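Local coordinates for carbon dioxide concentrating mechanism protein (Thermosynechococcus elongatus, PDB 4N8F) that probably forms the pentameric vertices of the carboxysome shell, the polyhedral compartment in which RuBisCO is sequestered for carbon dioxide fixation, at residues C[28-31]-C[35-38]; C[41-46]-C[55-60]; C[64-69]-C[75-80]; C[82-85]-C[90-93]. One frame throughout, in Å; residues are numbered along the deposited sequence.

Interaction 1: residues C[28-31]-C[35-38]; sequences QYLG and EFLP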
loop_
_atom_site.group_PDB
_atom_site.type_symbol
_atom_site.label_atom_id
_atom_site.label_comp_id
_atom_site.label_asym_id
_atom_site.label_seq_id
_atom_site.Cartn_x
_atom_site.Cartn_y
_atom_site.Cartn_z
ATOM N N GLN C 28 5.458 3.541 17.372
ATOM C CA GLN C 28 5.076 2.184 17.589
ATOM C C GLN C 28 3.558 2.147 17.400
ATOM O O GLN C 28 2.844 2.888 18.030
ATOM C CB GLN C 28 5.410 1.741 18.991
ATOM C CG GLN C 28 4.987 0.283 19.259
ATOM C CD GLN C 28 5.526 -0.245 20.568
ATOM O OE1 GLN C 28 5.828 0.523 21.479
ATOM N NE2 GLN C 28 5.640 -1.565 20.673
ATOM N N TYR C 29 3.094 1.252 16.545
ATOM C CA TYR C 29 1.674 1.079 16.340
ATOM C C TYR C 29 0.969 0.557 17.594
ATOM O O TYR C 29 1.533 -0.249 18.311
ATOM C CB TYR C 29 1.392 0.168 15.104
ATOM C CG TYR C 29 1.736 0.833 13.777
ATOM C CD1 TYR C 29 2.841 0.445 13.054
ATOM C CD2 TYR C 29 0.945 1.882 13.268
ATOM C CE1 TYR C 29 3.149 1.029 11.859
ATOM C CE2 TYR C 29 1.233 2.457 12.075
ATOM C CZ TYR C 29 2.352 2.071 11.378
ATOM O OH TYR C 29 2.678 2.691 10.189
ATOM N N LEU C 30 -0.306 0.963 17.757
ATOM C CA LEU C 30 -1.155 0.527 18.835
ATOM C C LEU C 30 -2.310 -0.335 18.292
ATOM O O LEU C 30 -2.995 0.043 17.351
ATOM C CB LEU C 30 -1.697 1.693 19.641
ATOM C CG LEU C 30 -0.635 2.603 20.299
ATOM C CD1 LEU C 30 -1.341 3.749 21.048
ATOM C CD2 LEU C 30 0.271 1.862 21.244
ATOM N N GLY C 31 -2.505 -1.459 18.937
ATOM C CA GLY C 31 -3.514 -2.463 18.555
ATOM C C GLY C 31 -4.809 -2.309 19.312
ATOM O O GLY C 31 -5.100 -1.278 19.893
ATOM N N GLU C 35 -2.832 -2.152 22.852
ATOM C CA GLU C 35 -1.694 -3.034 22.769
ATOM C C GLU C 35 -0.476 -2.397 22.075
ATOM O O GLU C 35 -0.579 -1.813 21.003
ATOM C CB GLU C 35 -2.114 -4.292 22.030
ATOM C CG GLU C 35 -1.008 -5.308 21.898
ATOM C CD GLU C 35 -1.445 -6.564 21.176
ATOM O OE1 GLU C 35 -2.662 -6.805 20.998
ATOM O OE2 GLU C 35 -0.530 -7.353 20.874
ATOM N N PHE C 36 0.689 -2.507 22.711
ATOM C CA PHE C 36 1.936 -2.080 22.086
ATOM C C PHE C 36 2.345 -3.122 21.076
ATOM O O PHE C 36 2.740 -4.195 21.434
ATOM C CB PHE C 36 3.042 -1.860 23.135
ATOM C CG PHE C 36 2.906 -0.572 23.932
ATOM C CD1 PHE C 36 1.670 0.008 24.149
ATOM C CD2 PHE C 36 4.046 0.010 24.539
ATOM C CE1 PHE C 36 1.561 1.177 24.907
ATOM C CE2 PHE C 36 3.942 1.154 25.310
ATOM C CZ PHE C 36 2.690 1.749 25.487
ATOM N N LEU C 37 2.218 -2.825 19.792
ATOM C CA LEU C 37 2.441 -3.811 18.750
ATOM C C LEU C 37 3.880 -3.856 18.343
ATOM O O LEU C 37 4.583 -2.846 18.371
ATOM C CB LEU C 37 1.610 -3.508 17.495
ATOM C CG LEU C 37 0.088 -3.636 17.609
ATOM C CD1 LEU C 37 -0.552 -3.152 16.337
ATOM C CD2 LEU C 37 -0.270 -5.088 17.864
ATOM N N PRO C 38 4.317 -5.043 17.908
ATOM C CA PRO C 38 5.643 -5.313 17.399
ATOM C C PRO C 38 5.737 -4.812 15.961
ATOM O O PRO C 38 6.013 -5.587 15.044
ATOM C CB PRO C 38 5.691 -6.833 17.452
ATOM C CG PRO C 38 4.291 -7.244 17.151
ATOM C CD PRO C 38 3.467 -6.265 17.898
#

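Interaction 2: residues C[41-46]-C[55-60]; sequences EVAADT and VLVSRG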
loop_
_atom_site.group_PDB
_atom_site.type_symbol
_atom_site.label_atom_id
_atom_site.label_comp_id
_atom_site.label_asym_id
_atom_site.label_seq_id
_atom_site.Cartn_x
_atom_site.Cartn_y
_atom_site.Cartn_z
ATOM N N GLU C 41 6.906 2.614 12.534
ATOM C CA GLU C 41 7.007 3.447 11.337
ATOM C C GLU C 41 7.957 4.586 11.636
ATOM O O GLU C 41 7.983 5.082 12.742
ATOM C CB GLU C 41 5.630 4.037 11.005
ATOM C CG GLU C 41 5.482 4.561 9.583
ATOM C CD GLU C 41 5.513 3.505 8.479
ATOM O OE1 GLU C 41 6.075 3.827 7.396
ATOM O OE2 GLU C 41 5.006 2.403 8.678
ATOM N N VAL C 42 8.721 5.036 10.679
ATOM C CA VAL C 42 9.393 6.312 10.885
ATOM C C VAL C 42 8.636 7.342 10.087
ATOM O O VAL C 42 8.305 7.111 8.913
ATOM C CB VAL C 42 10.864 6.267 10.432
ATOM C CG1 VAL C 42 11.520 7.650 10.575
ATOM C CG2 VAL C 42 11.607 5.207 11.200
ATOM N N ALA C 43 8.265 8.437 10.736
ATOM C CA ALA C 43 7.397 9.399 10.121
ATOM C C ALA C 43 7.851 10.816 10.305
ATOM O O ALA C 43 8.342 11.179 11.348
ATOM C CB ALA C 43 6.014 9.250 10.689
ATOM N N ALA C 44 7.601 11.619 9.285
ATOM C CA ALA C 44 7.740 13.092 9.360
ATOM C C ALA C 44 6.742 13.679 10.298
ATOM O O ALA C 44 5.595 13.165 10.455
ATOM C CB ALA C 44 7.578 13.752 7.983
ATOM N N ASP C 45 7.128 14.774 10.931
ATOM C CA ASP C 45 6.192 15.386 11.856
ATOM C C ASP C 45 6.300 16.882 11.727
ATOM O O ASP C 45 7.347 17.488 12.018
ATOM C CB ASP C 45 6.490 14.930 13.268
ATOM C CG ASP C 45 5.621 15.667 14.327
ATOM O OD1 ASP C 45 4.486 16.108 14.032
ATOM O OD2 ASP C 45 6.074 15.763 15.476
ATOM N N THR C 46 5.207 17.455 11.265
ATOM C CA THR C 46 5.051 18.906 11.160
ATOM C C THR C 46 4.039 19.387 12.152
ATOM O O THR C 46 3.706 20.554 12.161
ATOM C CB THR C 46 4.580 19.257 9.742
ATOM O OG1 THR C 46 3.498 18.362 9.354
ATOM C CG2 THR C 46 5.735 19.040 8.779
ATOM N N VAL C 55 -0.775 9.410 18.448
ATOM C CA VAL C 55 -0.921 10.110 17.169
ATOM C C VAL C 55 -1.686 9.314 16.079
ATOM O O VAL C 55 -1.755 8.086 16.105
ATOM C CB VAL C 55 0.436 10.529 16.584
ATOM C CG1 VAL C 55 1.186 11.485 17.536
ATOM C CG2 VAL C 55 1.271 9.344 16.193
ATOM N N LEU C 56 -2.218 10.051 15.104
ATOM C CA LEU C 56 -2.596 9.472 13.834
ATOM C C LEU C 56 -1.490 9.624 12.823
ATOM O O LEU C 56 -0.942 10.740 12.608
ATOM C CB LEU C 56 -3.865 10.112 13.271
ATOM C CG LEU C 56 -5.133 9.987 14.096
ATOM C CD1 LEU C 56 -6.312 10.755 13.436
ATOM C CD2 LEU C 56 -5.484 8.511 14.208
ATOM N N VAL C 57 -1.182 8.505 12.180
ATOM C CA VAL C 57 -0.252 8.525 11.087
ATOM C C VAL C 57 -0.950 8.206 9.755
ATOM O O VAL C 57 -1.803 7.328 9.680
ATOM C CB VAL C 57 0.994 7.644 11.401
ATOM C CG1 VAL C 57 0.625 6.262 11.777
ATOM C CG2 VAL C 57 1.908 7.542 10.196
ATOM N N SER C 58 -0.614 8.975 8.727
ATOM C CA SER C 58 -1.012 8.728 7.317
ATOM C C SER C 58 0.153 8.224 6.484
ATOM O O SER C 58 1.311 8.765 6.600
ATOM C CB SER C 58 -1.492 10.042 6.691
ATOM O OG SER C 58 -2.762 10.352 7.209
ATOM N N ARG C 59 -0.119 7.235 5.651
ATOM C CA ARG C 59 0.925 6.585 4.834
ATOM C C ARG C 59 0.600 6.777 3.347
ATOM O O ARG C 59 -0.525 7.072 3.011
ATOM C CB ARG C 59 1.045 5.081 5.192
ATOM C CG ARG C 59 1.515 4.924 6.651
ATOM C CD ARG C 59 1.713 3.471 7.040
ATOM N NE ARG C 59 0.359 2.949 7.180
ATOM C CZ ARG C 59 0.004 1.709 6.960
ATOM N NH1 ARG C 59 0.950 0.819 6.632
ATOM N NH2 ARG C 59 -1.290 1.370 7.074
ATOM N N GLY C 60 1.591 6.566 2.487
ATOM C CA GLY C 60 1.455 6.758 1.055
ATOM C C GLY C 60 1.493 8.243 0.774
ATOM O O GLY C 60 2.082 9.057 1.574
HETATM O O HOH W 1 3.422 0.880 7.019
#

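Interaction 3: residues C[64-69]-C[75-80]; sequences RHIING and DAAVVA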
loop_
_atom_site.group_PDB
_atom_site.type_symbol
_atom_site.label_atom_id
_atom_site.label_comp_id
_atom_site.label_asym_id
_atom_site.label_seq_id
_atom_site.Cartn_x
_atom_site.Cartn_y
_atom_site.Cartn_z
ATOM N N ARG C 64 2.627 13.576 1.600
ATOM C CA ARG C 64 3.117 14.705 0.831
ATOM C C ARG C 64 2.180 15.865 0.876
ATOM O O ARG C 64 2.532 16.926 0.416
ATOM C CB ARG C 64 3.443 14.339 -0.626
ATOM C CG ARG C 64 4.537 13.281 -0.684
ATOM C CD ARG C 64 5.126 13.027 -2.060
ATOM N NE ARG C 64 4.200 13.082 -3.197
ATOM C CZ ARG C 64 3.692 12.026 -3.828
ATOM N NH1 ARG C 64 3.900 10.767 -3.397
ATOM N NH2 ARG C 64 2.922 12.232 -4.870
ATOM N N HIS C 65 1.004 15.656 1.459
ATOM C CA HIS C 65 0.025 16.725 1.624
ATOM C C HIS C 65 0.048 17.367 3.007
ATOM O O HIS C 65 -0.799 18.166 3.328
ATOM C CB HIS C 65 -1.317 16.135 1.246
ATOM C CG HIS C 65 -1.432 15.935 -0.218
ATOM N ND1 HIS C 65 -0.981 14.798 -0.856
ATOM C CD2 HIS C 65 -1.879 16.747 -1.184
ATOM C CE1 HIS C 65 -1.168 14.918 -2.152
ATOM N NE2 HIS C 65 -1.754 16.080 -2.367
ATOM N N ILE C 66 0.999 16.986 3.857
ATOM C CA ILE C 66 1.258 17.779 5.027
ATOM C C ILE C 66 1.785 19.143 4.541
ATOM O O ILE C 66 2.224 19.291 3.416
ATOM C CB ILE C 66 2.282 17.158 6.008
ATOM C CG1 ILE C 66 3.668 17.069 5.396
ATOM C CG2 ILE C 66 1.795 15.822 6.541
ATOM C CD1 ILE C 66 4.640 16.348 6.305
ATOM N N ILE C 67 1.722 20.120 5.418
ATOM C CA ILE C 67 2.224 21.469 5.132
ATOM C C ILE C 67 3.673 21.388 4.605
ATOM O O ILE C 67 4.561 20.694 5.160
ATOM C CB ILE C 67 2.038 22.359 6.393
ATOM C CG1 ILE C 67 2.120 23.823 6.061
ATOM C CG2 ILE C 67 3.036 21.993 7.497
ATOM C CD1 ILE C 67 1.133 24.185 4.989
ATOM N N ASN C 68 3.859 21.982 3.445
ATOM C CA ASN C 68 5.151 21.987 2.723
ATOM C C ASN C 68 5.689 20.627 2.357
ATOM O O ASN C 68 6.884 20.475 2.107
ATOM C CB ASN C 68 6.203 22.810 3.474
ATOM C CG ASN C 68 5.682 24.193 3.852
ATOM O OD1 ASN C 68 5.606 24.538 5.023
ATOM N ND2 ASN C 68 5.288 24.982 2.852
ATOM N N GLY C 69 4.802 19.646 2.231
ATOM C CA GLY C 69 5.242 18.305 2.015
ATOM C C GLY C 69 5.404 17.932 0.561
ATOM O O GLY C 69 5.898 16.849 0.252
ATOM N N ASP C 75 6.614 8.818 2.862
ATOM C CA ASP C 75 5.477 7.946 2.753
ATOM C C ASP C 75 4.768 7.726 4.112
ATOM O O ASP C 75 3.948 6.884 4.260
ATOM C CB ASP C 75 5.912 6.636 2.126
ATOM C CG ASP C 75 6.767 5.796 3.006
ATOM O OD1 ASP C 75 7.236 6.268 4.071
ATOM O OD2 ASP C 75 6.970 4.591 2.618
ATOM N N ALA C 76 5.138 8.487 5.122
ATOM C CA ALA C 76 4.487 8.414 6.441
ATOM C C ALA C 76 4.627 9.765 7.133
ATOM O O ALA C 76 5.738 10.355 7.164
ATOM C CB ALA C 76 5.106 7.351 7.272
ATOM N N ALA C 77 3.538 10.257 7.706
ATOM C CA ALA C 77 3.600 11.520 8.450
ATOM C C ALA C 77 2.668 11.486 9.629
ATOM O O ALA C 77 1.537 10.964 9.496
ATOM C CB ALA C 77 3.211 12.695 7.575
ATOM N N VAL C 78 3.068 12.126 10.736
ATOM C CA VAL C 78 2.127 12.379 11.783
ATOM C C VAL C 78 1.132 13.462 11.323
ATOM O O VAL C 78 1.563 14.509 10.901
ATOM C CB VAL C 78 2.810 12.845 13.064
ATOM C CG1 VAL C 78 1.771 13.403 14.058
ATOM C CG2 VAL C 78 3.625 11.703 13.650
ATOM N N VAL C 79 -0.169 13.233 11.419
ATOM C CA VAL C 79 -1.146 14.268 10.981
ATOM C C VAL C 79 -2.001 14.882 12.074
ATOM O O VAL C 79 -2.563 15.949 11.898
ATOM C CB VAL C 79 -2.020 13.794 9.805
ATOM C CG1 VAL C 79 -1.133 13.399 8.633
ATOM C CG2 VAL C 79 -2.970 12.652 10.152
ATOM N N ALA C 80 -1.963 14.279 13.247
ATOM C CA ALA C 80 -2.774 14.696 14.382
ATOM C C ALA C 80 -2.218 14.084 15.636
ATOM O O ALA C 80 -1.813 12.883 15.669
ATOM C CB ALA C 80 -4.216 14.224 14.192
#

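Interaction 4: residues C[82-85]-C[90-93]; sequences IDTV and YLLY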
loop_
_atom_site.group_PDB
_atom_site.type_symbol
_atom_site.label_atom_id
_atom_site.label_comp_id
_atom_site.label_asym_id
_atom_site.label_seq_id
_atom_site.Cartn_x
_atom_site.Cartn_y
_atom_site.Cartn_z
ATOM N N ILE C 82 -3.491 12.816 19.107
ATOM C CA ILE C 82 -4.774 12.361 19.646
ATOM C C ILE C 82 -5.119 12.943 21.010
ATOM O O ILE C 82 -4.314 12.864 21.944
ATOM C CB ILE C 82 -4.847 10.825 19.666
ATOM C CG1 ILE C 82 -4.832 10.272 18.231
ATOM C CG2 ILE C 82 -6.094 10.372 20.438
ATOM C CD1 ILE C 82 -4.685 8.744 18.187
ATOM N N ASP C 83 -6.295 13.585 21.096
ATOM C CA ASP C 83 -6.886 14.051 22.364
ATOM C C ASP C 83 -7.686 12.938 23.034
ATOM O O ASP C 83 -7.594 12.763 24.227
ATOM C CB ASP C 83 -7.867 15.221 22.166
ATOM C CG ASP C 83 -7.174 16.516 21.877
ATOM O OD1 ASP C 83 -5.943 16.581 21.913
ATOM O OD2 ASP C 83 -7.867 17.491 21.600
ATOM N N THR C 84 -8.568 12.283 22.290
ATOM C CA THR C 84 -9.388 11.251 22.842
ATOM C C THR C 84 -9.527 10.121 21.845
ATOM O O THR C 84 -9.447 10.314 20.648
ATOM C CB THR C 84 -10.836 11.728 23.148
ATOM O OG1 THR C 84 -11.499 12.121 21.945
ATOM C CG2 THR C 84 -10.863 12.857 24.159
ATOM N N VAL C 85 -9.776 8.946 22.390
ATOM C CA VAL C 85 -10.229 7.806 21.661
ATOM C C VAL C 85 -11.390 7.243 22.444
ATOM O O VAL C 85 -11.305 7.037 23.679
ATOM C CB VAL C 85 -9.151 6.716 21.575
ATOM C CG1 VAL C 85 -9.668 5.532 20.768
ATOM C CG2 VAL C 85 -7.890 7.269 20.959
ATOM N N TYR C 90 -17.703 5.100 25.186
ATOM C CA TYR C 90 -16.865 5.262 26.386
ATOM C C TYR C 90 -15.453 5.727 25.989
ATOM O O TYR C 90 -14.889 5.176 25.070
ATOM C CB TYR C 90 -16.727 3.942 27.146
ATOM C CG TYR C 90 -18.045 3.354 27.503
ATOM C CD1 TYR C 90 -18.547 2.263 26.795
ATOM C CD2 TYR C 90 -18.837 3.911 28.525
ATOM C CE1 TYR C 90 -19.790 1.719 27.110
ATOM C CE2 TYR C 90 -20.096 3.390 28.839
ATOM C CZ TYR C 90 -20.563 2.290 28.132
ATOM O OH TYR C 90 -21.798 1.764 28.459
ATOM N N LEU C 91 -14.927 6.756 26.658
ATOM C CA LEU C 91 -13.546 7.142 26.497
ATOM C C LEU C 91 -12.642 5.969 26.884
ATOM O O LEU C 91 -12.823 5.344 27.930
ATOM C CB LEU C 91 -13.198 8.356 27.341
ATOM C CG LEU C 91 -13.726 9.668 26.791
ATOM C CD1 LEU C 91 -13.415 10.829 27.712
ATOM C CD2 LEU C 91 -13.119 9.974 25.444
ATOM N N LEU C 92 -11.711 5.640 26.014
ATOM C CA LEU C 92 -10.691 4.632 26.306
ATOM C C LEU C 92 -9.360 5.300 26.693
ATOM O O LEU C 92 -8.570 4.735 27.438
ATOM C CB LEU C 92 -10.455 3.790 25.048
ATOM C CG LEU C 92 -9.109 3.064 24.885
ATOM C CD1 LEU C 92 -9.156 1.621 25.390
ATOM C CD2 LEU C 92 -8.581 3.102 23.462
ATOM N N TYR C 93 -9.109 6.465 26.118
ATOM C CA TYR C 93 -7.883 7.210 26.281
ATOM C C TYR C 93 -8.204 8.659 26.171
ATOM O O TYR C 93 -9.090 9.040 25.419
ATOM C CB TYR C 93 -6.873 6.875 25.183
ATOM C CG TYR C 93 -5.678 7.807 25.149
ATOM C CD1 TYR C 93 -5.647 8.885 24.309
ATOM C CD2 TYR C 93 -4.602 7.613 25.997
ATOM C CE1 TYR C 93 -4.589 9.755 24.283
ATOM C CE2 TYR C 93 -3.518 8.483 25.988
ATOM C CZ TYR C 93 -3.513 9.559 25.132
ATOM O OH TYR C 93 -2.397 10.413 25.114
HETATM O O HOH W 2 -1.874 11.911 22.899
#

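Interaction 1: residues C[28-31]-C[35-38]
Gln-28 reaches across a beta hairpin to grip Leu-37. From a CB already directed at the opposite strand, the chain runs out fully extended, with CG anti to the backbone N (chi1 179°) and chi2 also near trans. CG passes 3.3 Å from Leu-37 O, and CD comes within 3.9 Å of Phe-36 CB. At the tip the two amide atoms part company. NE2 donates to Leu-37 O over 2.8 Å with a nearly straight N-H; the acceptor lies in the amide plane, whereas the donor stands above the plane of the Leu-37 carbonyl. OE1 lies 3.6 Å from Phe-36 CD2 and accepts a hydrogen bond from Arg-5 NH2, which fixes the amide's flip. An alanine here would remove the amide and is likely to leave Leu-37 O and Arg-5 without this partner, with a gap beside Phe-36.

The backbones are joined by Leu-37 N to Tyr-29 O and, at the turn end, Gly-31 N to Glu-35 O. Between these bonds Leu-30 and Phe-36 form a non-hydrogen-bonded antiparallel pair, their side chains lying side by side with Leu-30 CD2 3.7 Å from Phe-36 CD1. Strand 24-30 pairs on its other edge with strand 2-11, where Leu-30 touches Ile-3, while the chain turns a corner at Pro-38 before entering strand 39-45.

Interaction 2: residues C[41-46]-C[55-60]
The carboxylate of Glu-41 and the guanidinium of Arg-59 are the flat groups here, and neither stacks on the other: their planes are 58° apart. The touch is instead between Glu-41 OE2 and the aliphatic Arg-59 CD, 3.8 Å apart, while Arg-59 NH1 stays 4.8 Å from Glu-41 OE2, too far for a salt bridge. A water sits between the two charges, 2.8 Å from Glu-41 OE2 and close to Arg-59 NH1, although that second leg is so short that its detail is doubtful. The glutamate bends at chi2 (68°) to lift its carboxylate toward the arginine, which itself folds at chi3 so that the guanidinium turns aside from the carboxylate; a bound sulfate lies about 4 Å from the arginine side chain.

Strands 39-45 and 54-59 are not paired with each other. Both flank strand 76-81 in a closed sheet of order 1-2-3-5-4, the topology of the OB fold to which this family belongs, and the curl of the sheet brings Ala-43 and Val-57 to face each other across the interior. Ala-43 CB lies 4.5 Å from Val-57 CG2, a loose apolar contact between residues whose CA atoms are 7.8 Å apart.

The carboxylate has several other partners. OE1 accepts from Met-1 N of the second subunit; OE2 forms a salt bridge with Lys-2 of that subunit and a hydrogen bond with Tyr-29 OH. On strand 54-59, Ser-58 OG bonds to Pro-73 O of the third subunit.

Interaction 3: residues C[64-69]-C[75-80]
Ile-66 and Ala-77 carry an apolar contact in which one branched side chain rests on a methyl group. Ile-66 CG2 lies 3.6 Å from Ala-77 CB, and the far end of the other branch, Ile-66 CD1, reaches the same methyl at 4.1 Å. Ile-66 CG2 also meets Val-79 CG1, more loosely, at 4.3 Å. With chi1 at 65°, CG1 of Ile-66 is held between the backbone N and the carbonyl carbon, and CG2 falls beside the N, on the side that meets the strand. All three residues are buried.

No hydrogen bond joins the two segments. Within the loop, Gly-69 N donates to Ile-66 O at 2.9 Å, closing a type II beta turn over residues 66-69, with Asn-68 at the positive-phi position; Ile-67 N is bonded to Glu-16 of the third subunit. Glycine suits the last place of this turn, since a side chain on it would collide with Ile-66 CG1.

Through Ile-66 the loop covers Ala-77 and Val-79 of strand 76-81. Ile-66 touches Thr-46 and Ile-74 as well, and Glu-16 of the third subunit packs against it. Strand 76-81 itself runs between strands 39-45 and 54-59; just before it, Asp-75 accepts hydrogen bonds from Met-1 N and Arg-59 N of the second subunit, and at its other end Ala-80 extends the sheet by pairing with a strand of the third.

Interaction 4: residues C[82-85]-C[90-93]
Val-85 and Tyr-93 form the apolar centre of this hairpin, facing each other with Val-85 CB 4.3 Å from Tyr-93 CB. Tyr-93, its CG anti to the backbone N (chi1 169°), carries its ring back along the opposite segment until CD1 is 4.2 Å from Ile-82 CG2; the ring also stacks with Trp-54. Farther out, Leu-92 runs alongside Val-85 and points the same way, its CD2 3.8 Å from Val-85 CG1, and Leu-91 CD2 crosses to Thr-84 CB, 3.7 Å away.

Leu-92 and Tyr-93 both stand opposite Val-85, which makes a classic beta bulge in the antiparallel pair of strands 84-87 and 90-94. Val-85 O takes a short, nearly straight bond from Leu-92 N at 2.8 Å and a weak one from Tyr-93 N at 3.3 Å; in return Val-85 N donates to Tyr-93 O. The extra residue is accommodated by the backbone of Leu-92, whose psi of -32° departs from an extended strand.

Toward the polar edge, Ile-82 O approaches the Tyr-93 ring at its edge, in plane. A water bridges the two residues, donating to Ile-82 O at 2.8 Å and accepting from Tyr-93 OH at 2.7 Å, which gives the hydroxyl proton a direction. Beyond it, Thr-84 OG1 bonds with Thr-11 OG1 of the third subunit and Asp-83 OD2 with Thr-13 OG1 of the same subunit, where Thr-84 and Val-85 also continue the sheet across the interface.

Interactions 2 and 3 are the buried pair, their centres 7 Å apart and tied through strand 76-81: Ala-44 O and Leu-56 O both receive backbone bonds from it, at Val-78 N and Val-79 N. Neither has a direct hydrogen bond between its own segments; side chains do the work. Interactions 1 and 4 lie farther out, are only partly buried, and are hairpins held mainly by backbone hydrogen bonds, regular in the first and bulged in the second. Tyr-29 links interaction 1 to interaction 2 by packing on Val-57, and Ile-82 of interaction 4 touches Val-55 and Leu-56. Interactions 2, 3 and 4 all meet the third subunit.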